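Local coordinates for O-ureido-L-serine synthase (Streptomyces lavendulae, PDB 3X44), which uses pyridoxal phosphate to add hydroxyurea to O-acetyl-L-serine, giving O-ureido-L-serine for the biosynthesis of the antibiotic D-cycloserine, at residues Thr65-Thr70 and Tyr135-Ala140. The protein carries 1 engineered substitution. Sequence-based numbering, arbitrary orientation.
With PUS ((E)-O-(carbamoylamino)-N-({3-hydroxy-2-methyl-5-[(phosphonooxy)methyl]pyridin-4-yl}methylidene)-L-serine), chain C.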
ATOM      1  N   THR A  65       3.535  11.213 -32.812  1.00 24.61           N
ATOM      2  CA  THR A  65       2.656  10.080 -33.084  1.00 24.62           C
ATOM      3  C   THR A  65       3.359   8.735 -32.882  1.00 24.54           C
ATOM      4  O   THR A  65       4.458   8.514 -33.384  1.00 21.09           O
ATOM      5  CB  THR A  65       2.111  10.144 -34.530  1.00 24.49           C
ATOM      6  OG1 THR A  65       1.234  11.273 -34.666  1.00 22.47           O
ATOM      7  CG2 THR A  65       1.349   8.869 -34.867  1.00 24.39           C
ATOM      8  N   ILE A  66       2.706   7.840 -32.152  1.00 23.21           N
ATOM      9  CA  ILE A  66       3.252   6.516 -31.879  1.00 19.48           C
ATOM     10  C   ILE A  66       2.452   5.476 -32.655  1.00 21.19           C
ATOM     11  O   ILE A  66       1.218   5.512 -32.669  1.00 17.03           O
ATOM     12  CB  ILE A  66       3.178   6.180 -30.362  1.00 19.92           C
ATOM     13  CG1 ILE A  66       4.066   7.139 -29.569  1.00 16.42           C
ATOM     14  CG2 ILE A  66       3.613   4.742 -30.117  1.00 17.98           C
ATOM     15  CD1 ILE A  66       3.474   7.578 -28.252  1.00 23.26           C
ATOM     16  N   VAL A  67       3.158   4.558 -33.310  1.00 21.51           N
ATOM     17  CA  VAL A  67       2.502   3.509 -34.083  1.00 24.37           C
ATOM     18  C   VAL A  67       3.025   2.146 -33.659  1.00 23.84           C
ATOM     19  O   VAL A  67       4.225   1.977 -33.423  1.00 26.00           O
ATOM     20  CB  VAL A  67       2.731   3.683 -35.607  1.00 24.03           C
ATOM     21  CG1 VAL A  67       4.192   3.427 -35.958  1.00 24.72           C
ATOM     22  CG2 VAL A  67       1.829   2.726 -36.375  1.00 25.00           C
ATOM     23  N   GLU A  68       2.119   1.178 -33.566  1.00 21.41           N
ATOM     24  CA  GLU A  68       2.493  -0.168 -33.152  1.00 20.38           C
ATOM     25  C   GLU A  68       1.524  -1.237 -33.652  1.00 18.59           C
ATOM     26  O   GLU A  68       0.319  -0.998 -33.759  1.00 17.28           O
ATOM     27  CB  GLU A  68       2.562  -0.226 -31.627  1.00 23.02           C
ATOM     28  CG  GLU A  68       2.856  -1.609 -31.079  1.00 29.14           C
ATOM     29  CD  GLU A  68       4.262  -2.055 -31.401  1.00 29.20           C
ATOM     30  OE1 GLU A  68       4.543  -2.333 -32.587  1.00 30.93           O
ATOM     31  OE2 GLU A  68       5.087  -2.121 -30.467  1.00 32.53           O
ATOM     32  N   CYS A  69       2.061  -2.405 -33.988  1.00 17.37           N
ATOM     33  CA  CYS A  69       1.228  -3.527 -34.424  1.00 16.60           C
ATOM     34  C   CYS A  69       0.924  -4.251 -33.122  1.00 17.55           C
ATOM     35  O   CYS A  69       1.838  -4.595 -32.374  1.00 18.36           O
ATOM     36  CB  CYS A  69       1.987  -4.467 -35.364  1.00 19.23           C
ATOM     37  SG  CYS A  69       1.138  -6.044 -35.587  1.00 20.89           S
ATOM     38  N   THR A  70      -0.350  -4.485 -32.847  1.00 15.94           N
ATOM     39  CA  THR A  70      -0.722  -5.109 -31.587  1.00 18.29           C
ATOM     40  C   THR A  70      -1.837  -6.138 -31.730  1.00 14.71           C
ATOM     41  O   THR A  70      -2.574  -6.120 -32.715  1.00 18.21           O
ATOM     42  CB  THR A  70      -1.189  -4.009 -30.602  1.00 18.32           C
ATOM     43  OG1 THR A  70      -1.686  -4.601 -29.404  1.00 22.60           O
ATOM     44  CG2 THR A  70      -2.307  -3.185 -31.239  1.00 20.88           C
ATOM     45  N   TYR A 135       5.527   8.545 -42.596  1.00 37.04           N
ATOM     46  CA  TYR A 135       5.112   9.714 -41.828  1.00 37.65           C
ATOM     47  C   TYR A 135       6.014  10.138 -40.672  1.00 36.38           C
ATOM     48  O   TYR A 135       5.765  11.166 -40.039  1.00 35.97           O
ATOM     49  CB  TYR A 135       3.686   9.496 -41.329  1.00 38.92           C
ATOM     50  CG  TYR A 135       2.738   9.110 -42.442  1.00 41.77           C
ATOM     51  CD1 TYR A 135       2.372   7.778 -42.644  1.00 42.04           C
ATOM     52  CD2 TYR A 135       2.226  10.079 -43.309  1.00 44.02           C
ATOM     53  CE1 TYR A 135       1.516   7.422 -43.686  1.00 41.82           C
ATOM     54  CE2 TYR A 135       1.370   9.727 -44.352  1.00 43.69           C
ATOM     55  CZ  TYR A 135       1.021   8.402 -44.532  1.00 43.12           C
ATOM     56  OH  TYR A 135       0.172   8.062 -45.557  1.00 43.93           O
ATOM     57  N   GLY A 136       7.052   9.353 -40.397  1.00 33.62           N
ATOM     58  CA  GLY A 136       7.981   9.687 -39.328  1.00 32.41           C
ATOM     59  C   GLY A 136       7.535   9.366 -37.909  1.00 29.94           C
ATOM     60  O   GLY A 136       8.161   9.804 -36.942  1.00 30.34           O
ATOM     61  N   TRP A 137       6.459   8.598 -37.779  1.00 28.66           N
ATOM     62  CA  TRP A 137       5.937   8.235 -36.464  1.00 24.21           C
ATOM     63  C   TRP A 137       6.916   7.377 -35.679  1.00 22.36           C
ATOM     64  O   TRP A 137       7.763   6.698 -36.261  1.00 23.05           O
ATOM     65  CB  TRP A 137       4.622   7.482 -36.625  1.00 24.59           C
ATOM     66  CG  TRP A 137       3.605   8.236 -37.400  1.00 26.24           C
ATOM     67  CD1 TRP A 137       3.554   9.590 -37.596  1.00 26.25           C
ATOM     68  CD2 TRP A 137       2.456   7.689 -38.054  1.00 26.31           C
ATOM     69  NE1 TRP A 137       2.438   9.917 -38.331  1.00 27.66           N
ATOM     70  CE2 TRP A 137       1.747   8.770 -38.625  1.00 24.89           C
ATOM     71  CE3 TRP A 137       1.955   6.390 -38.212  1.00 24.85           C
ATOM     72  CZ2 TRP A 137       0.562   8.592 -39.343  1.00 25.76           C
ATOM     73  CZ3 TRP A 137       0.776   6.214 -38.927  1.00 26.33           C
ATOM     74  CH2 TRP A 137       0.093   7.311 -39.483  1.00 22.33           C
ATOM     75  N   PHE A 138       6.802   7.414 -34.355  1.00 22.92           N
ATOM     76  CA  PHE A 138       7.676   6.629 -33.485  1.00 22.83           C
ATOM     77  C   PHE A 138       7.146   5.202 -33.423  1.00 24.55           C
ATOM     78  O   PHE A 138       5.939   4.990 -33.318  1.00 23.60           O
ATOM     79  CB  PHE A 138       7.705   7.243 -32.080  1.00 22.42           C
ATOM     80  CG  PHE A 138       8.385   6.385 -31.046  1.00 24.14           C
ATOM     81  CD1 PHE A 138       9.775   6.304 -30.990  1.00 24.65           C
ATOM     82  CD2 PHE A 138       7.635   5.659 -30.124  1.00 22.63           C
ATOM     83  CE1 PHE A 138      10.407   5.510 -30.030  1.00 24.78           C
ATOM     84  CE2 PHE A 138       8.256   4.866 -29.165  1.00 24.31           C
ATOM     85  CZ  PHE A 138       9.644   4.791 -29.118  1.00 23.85           C
ATOM     86  N   ARG A 139       8.048   4.229 -33.508  1.00 24.31           N
ATOM     87  CA  ARG A 139       7.667   2.823 -33.446  1.00 25.49           C
ATOM     88  C   ARG A 139       7.997   2.281 -32.060  1.00 24.31           C
ATOM     89  O   ARG A 139       9.134   2.382 -31.606  1.00 25.02           O
ATOM     90  CB  ARG A 139       8.433   2.005 -34.495  1.00 26.84           C
ATOM     91  CG  ARG A 139       8.018   2.253 -35.934  1.00 29.16           C
ATOM     92  CD  ARG A 139       6.882   1.334 -36.356  1.00 30.27           C
ATOM     93  NE  ARG A 139       7.234  -0.079 -36.227  1.00 30.21           N
ATOM     94  CZ  ARG A 139       6.712  -0.897 -35.320  1.00 29.34           C
ATOM     95  NH1 ARG A 139       5.809  -0.444 -34.457  1.00 23.86           N
ATOM     96  NH2 ARG A 139       7.092  -2.166 -35.274  1.00 26.89           N
ATOM     97  N   ALA A 140       7.007   1.710 -31.384  1.00 21.46           N
ATOM     98  CA  ALA A 140       7.247   1.152 -30.062  1.00 20.88           C
ATOM     99  C   ALA A 140       8.103  -0.114 -30.173  1.00 18.80           C
ATOM    100  O   ALA A 140       8.867  -0.429 -29.264  1.00 22.33           O
ATOM    101  CB  ALA A 140       5.917   0.837 -29.372  1.00 19.96           C
TER
HETATM  102  N   PUS C 400      -0.159  -8.612 -25.916  1.00 20.82           N
HETATM  103  CA  PUS C 400       0.683  -7.772 -26.860  1.00 22.23           C
HETATM  104  CB  PUS C 400       1.456  -8.664 -27.895  1.00 21.18           C
HETATM  105  OG  PUS C 400       0.484  -9.470 -28.703  1.00 24.28           O
HETATM  106  ND  PUS C 400       0.983  -9.698 -30.041  1.00 25.49           N
HETATM  107  CE  PUS C 400       1.118 -10.963 -30.497  1.00 24.50           C
HETATM  108  NZ2 PUS C 400       1.179 -11.992 -29.632  1.00 23.66           N
HETATM  109  OZ1 PUS C 400       1.186 -11.171 -31.667  1.00 25.91           O
HETATM  110  C   PUS C 400      -0.245  -6.794 -27.613  1.00 22.51           C
HETATM  111  O   PUS C 400      -1.314  -6.518 -27.143  1.00 22.53           O
HETATM  112  OT  PUS C 400       0.102  -6.308 -28.663  1.00 22.02           O
HETATM  113  C2  PUS C 400      -2.628 -11.212 -23.285  1.00 15.85           C
HETATM  114  C3  PUS C 400      -1.855 -10.236 -24.074  1.00 15.79           C
HETATM  115  C4  PUS C 400      -0.407 -10.429 -24.218  1.00 17.56           C
HETATM  116  C5  PUS C 400       0.223 -11.572 -23.548  1.00 19.05           C
HETATM  117  C6  PUS C 400      -0.631 -12.486 -22.773  1.00 16.00           C
HETATM  118  C2A PUS C 400      -4.118 -11.070 -23.150  1.00 16.63           C
HETATM  119  C4A PUS C 400       0.404  -9.573 -25.165  1.00 19.39           C
HETATM  120  C5A PUS C 400       1.720 -11.826 -23.648  1.00 15.90           C
HETATM  121  N1  PUS C 400      -1.990 -12.275 -22.682  1.00 18.81           N
HETATM  122  O3  PUS C 400      -2.463  -9.154 -24.597  1.00 17.29           O
HETATM  123  O1P PUS C 400       3.837  -9.812 -24.521  1.00 16.14           O
HETATM  124  O2P PUS C 400       4.613  -9.953 -22.293  1.00 15.48           O
HETATM  125  O3P PUS C 400       4.502 -11.915 -23.630  1.00 17.15           O
HETATM  126  O4P PUS C 400       2.466 -10.857 -22.838  1.00 16.71           O
HETATM  127  P   PUS C 400       3.858 -10.636 -23.327  1.00 17.48           P
HETATM  128  O   HOH W   1       5.949  -4.201 -33.593  1.00 25.09           O
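Two successive bends in the R139 chain, the first at chi2 (-89°), turn it past V67 CG1 so that the edge of the guanidinium meets V67 O and E68 OE1; the E68 chain extends with CG opposite the backbone N before turning. The two side chains cross at about a right angle, and R139 NH1 forms a salt bridge to E68 OE1 at 2.9 Å. That oxygen lies in the guanidinium plane, yet NH1 meets it from above the carboxylate plane, the two planes being 71° apart. E68 OE1 also accepts the amide of C69 on its anti lone pair, and a water joins it to R139 NH2. NH1 is shared: it bonds V67 O as well, at 3.1 Å, again from above the carbonyl plane. Outside the pair, R139 NE makes a salt bridge to D129 and E68 OE2 accepts from Q142 N, so several bonds fix the orientation of both charged groups. The backbones form a parallel pair at the edge of the four-stranded sheet of the smaller domain of this fold type II PLP enzyme, 138-139 being its outermost strand within the chain. Two short backbone bonds set the register: F138 N to T65 O and V67 N to F138 O, each 2.8 Å. A140 N reaches V67 O only weakly. On the face bearing I66 and F138, the two side chains run side by side, I66 CG1 lying 3.9 Å from F138 CD2. Around T65, CG2 sits over the five-membered ring of W137, 3.4 Å from its centroid and 9° off the normal, a CH-pi contact; Y135 CB lies against the opposite face of the indole, toward its rim. Farther along the segment, T70 OG1 donates to OT, a carboxylate oxygen of the PLP-bound product PUS, at 2.6 Å.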